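Local coordinates for protein alpha-fucosidase (PDB 2EAB) that probably hydrolyses alpha-1,2-linked L-fucose from glycans as a calcium-binding glycoside hydrolase of family 95, this chain being the catalytic part of a longer bacterial protein, at residues A[418-423]-A[483-488]. Residues are numbered along the deposited sequence; the frame is centred on the assembly and turned at random.
Sequences DFHMNV and AHTENT. With EDO (1,2-ethanediol), chain D.
F419 and N487 form the hydrogen-bonded pair of a two-stranded antiparallel sheet, and H420 and E486 form the adjacent non-hydrogen-bonded pair. N487 N donates to F419 O at 2.9 Å; the return bond, F419 N to N487 O, is longer at 3.3 Å. M421 N to T485 O, 2.8 Å with an N-H...O angle of 165°, continues the pairing beyond the bridges. The N487 amide turns back on the preceding loop, where ND2 bonds weakly to H484 O and T485 O.

Water joins the polar side chains. D418 OD2 and E486 OE2, 4.5 Å apart with carboxylate planes 81° apart, both accept from one water, which probably eases their like charges, while E486 OE1 is held by Q133; a second water links D418 OD2 to N487 O. A third connects N422 ND2 with T485 OG1, while N422 OD1 bonds Y578 and T485 OG1 bonds S504. With CG anti to the backbone N (chi1 -150°), the N422 amide extends toward that water, and an alanine here would probably leave both the water and the Y578 hydroxyl without their amide partner.

In van der Waals contact, H420 ND1 lies 3.6 Å from T485 CG2, its ring running alongside E486; the apolar pair is M421 with A483, where M421, bent at chi3, brings CE to 4.1 Å from A483 CB.

Within the family 95 catalytic domain, this buried, isolated two-stranded pairing closes a 59-residue excursion of helix and loop. The F419 ring meets those of W80 and Y447 near the calcium-binding L393, M421 and A483 rest on helix 507-520, and V423 occupies the N-cap position of helix 424-428.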
loop_
_atom_site.group_PDB
_atom_site.type_symbol
_atom_site.label_atom_id
_atom_site.label_comp_id
_atom_site.label_asym_id
_atom_site.label_seq_id
_atom_site.Cartn_x
_atom_site.Cartn_y
_atom_site.Cartn_z
ATOM N N ASP A 418 8.996 -6.740 4.051
ATOM C CA ASP A 418 8.020 -7.802 3.850
ATOM C C ASP A 418 6.607 -7.284 3.550
ATOM O O ASP A 418 6.417 -6.122 3.170
ATOM C CB ASP A 418 8.055 -8.791 5.042
ATOM C CG ASP A 418 7.506 -8.201 6.340
ATOM O OD1 ASP A 418 6.996 -7.067 6.306
ATOM O OD2 ASP A 418 7.567 -8.879 7.391
ATOM N N PHE A 419 5.629 -8.171 3.691
ATOM C CA PHE A 419 4.218 -7.813 3.615
ATOM C C PHE A 419 3.716 -7.728 5.054
ATOM O O PHE A 419 3.495 -8.750 5.709
ATOM C CB PHE A 419 3.458 -8.831 2.759
ATOM C CG PHE A 419 4.048 -8.986 1.386
ATOM C CD1 PHE A 419 4.813 -10.103 1.068
ATOM C CD2 PHE A 419 3.896 -7.979 0.430
ATOM C CE1 PHE A 419 5.390 -10.236 -0.191
ATOM C CE2 PHE A 419 4.470 -8.108 -0.835
ATOM C CZ PHE A 419 5.220 -9.240 -1.143
ATOM N N HIS A 420 3.591 -6.499 5.557
ATOM C CA HIS A 420 3.233 -6.253 6.954
ATOM C C HIS A 420 1.759 -5.905 6.987
ATOM O O HIS A 420 1.368 -4.786 6.634
ATOM C CB HIS A 420 4.065 -5.111 7.557
ATOM C CG HIS A 420 4.997 -5.553 8.640
ATOM N ND1 HIS A 420 4.820 -5.253 9.975
ATOM C CD2 HIS A 420 6.126 -6.290 8.570
ATOM C CE1 HIS A 420 5.808 -5.785 10.674
ATOM N NE2 HIS A 420 6.611 -6.426 9.845
ATOM N N MET A 421 0.942 -6.865 7.401
ATOM C CA MET A 421 -0.482 -6.843 7.092
ATOM C C MET A 421 -1.359 -6.381 8.255
ATOM O O MET A 421 -2.535 -6.728 8.328
ATOM C CB MET A 421 -0.905 -8.220 6.561
ATOM C CG MET A 421 -2.105 -8.204 5.629
ATOM S SD MET A 421 -2.303 -9.766 4.764
ATOM C CE MET A 421 -2.954 -10.794 6.081
ATOM N N ASN A 422 -0.802 -5.564 9.143
ATOM C CA ASN A 422 -1.596 -4.975 10.221
ATOM C C ASN A 422 -1.478 -3.449 10.247
ATOM O O ASN A 422 -1.411 -2.836 11.312
ATOM C CB ASN A 422 -1.258 -5.610 11.580
ATOM C CG ASN A 422 -2.442 -5.608 12.547
ATOM O OD1 ASN A 422 -3.593 -5.401 12.157
ATOM N ND2 ASN A 422 -2.159 -5.848 13.821
ATOM N N VAL A 423 -1.417 -2.883 9.037
ATOM C CA VAL A 423 -1.611 -1.463 8.680
ATOM C C VAL A 423 -0.831 -1.117 7.413
ATOM O O VAL A 423 -1.299 -0.321 6.599
ATOM C CB VAL A 423 -1.307 -0.421 9.812
ATOM C CG1 VAL A 423 0.182 -0.359 10.157
ATOM C CG2 VAL A 423 -1.820 0.972 9.417
ATOM N N ALA A 483 -4.275 -15.682 8.866
ATOM C CA ALA A 483 -2.937 -15.126 8.698
ATOM C C ALA A 483 -2.795 -13.958 9.658
ATOM O O ALA A 483 -3.788 -13.463 10.203
ATOM C CB ALA A 483 -2.683 -14.696 7.264
ATOM N N HIS A 484 -1.559 -13.507 9.844
ATOM C CA HIS A 484 -1.250 -12.559 10.893
ATOM C C HIS A 484 -0.526 -11.322 10.337
ATOM O O HIS A 484 -0.860 -10.870 9.242
ATOM C CB HIS A 484 -0.527 -13.315 12.007
ATOM C CG HIS A 484 -1.429 -14.253 12.740
ATOM N ND1 HIS A 484 -1.675 -15.557 12.356
ATOM C CD2 HIS A 484 -2.200 -14.029 13.825
ATOM C CE1 HIS A 484 -2.544 -16.099 13.196
ATOM N NE2 HIS A 484 -2.871 -15.190 14.098
ATOM N N THR A 485 0.406 -10.737 11.091
ATOM C CA THR A 485 1.058 -9.496 10.661
ATOM C C THR A 485 2.151 -9.739 9.620
ATOM O O THR A 485 2.089 -9.227 8.502
ATOM C CB THR A 485 1.629 -8.695 11.857
ATOM O OG1 THR A 485 0.551 -8.229 12.679
ATOM C CG2 THR A 485 2.426 -7.497 11.375
ATOM N N GLU A 486 3.171 -10.497 10.006
ATOM C CA GLU A 486 4.330 -10.690 9.148
ATOM C C GLU A 486 4.046 -11.771 8.122
ATOM O O GLU A 486 3.870 -12.935 8.475
ATOM C CB GLU A 486 5.558 -11.069 9.968
ATOM C CG GLU A 486 5.960 -10.036 10.995
ATOM C CD GLU A 486 7.319 -10.330 11.576
ATOM O OE1 GLU A 486 7.658 -11.524 11.748
ATOM O OE2 GLU A 486 8.058 -9.363 11.867
ATOM N N ASN A 487 4.007 -11.363 6.857
ATOM C CA ASN A 487 3.738 -12.244 5.737
ATOM C C ASN A 487 4.858 -12.161 4.712
ATOM O O ASN A 487 5.703 -11.259 4.764
ATOM C CB ASN A 487 2.368 -11.916 5.142
ATOM C CG ASN A 487 1.242 -12.521 5.949
ATOM O OD1 ASN A 487 0.862 -13.669 5.725
ATOM N ND2 ASN A 487 0.726 -11.771 6.917
ATOM N N THR A 488 4.890 -13.132 3.804
ATOM C CA THR A 488 6.008 -13.258 2.873
ATOM C C THR A 488 5.498 -13.667 1.492
ATOM O O THR A 488 4.291 -13.694 1.245
ATOM C CB THR A 488 7.028 -14.316 3.349
ATOM O OG1 THR A 488 6.440 -15.612 3.215
ATOM C CG2 THR A 488 7.476 -14.073 4.787
HETATM C C1 EDO D . -3.494 -1.135 13.726
HETATM O O1 EDO D . -2.874 -0.139 14.682
HETATM C C2 EDO D . -2.853 -2.529 14.106
HETATM O O2 EDO D . -1.403 -2.507 13.719
HETATM O O HOH W 1 7.849 -11.463 6.970
HETATM O O HOH W 2 9.475 -8.474 9.534
HETATM O O HOH W 3 0.341 -6.778 15.069
#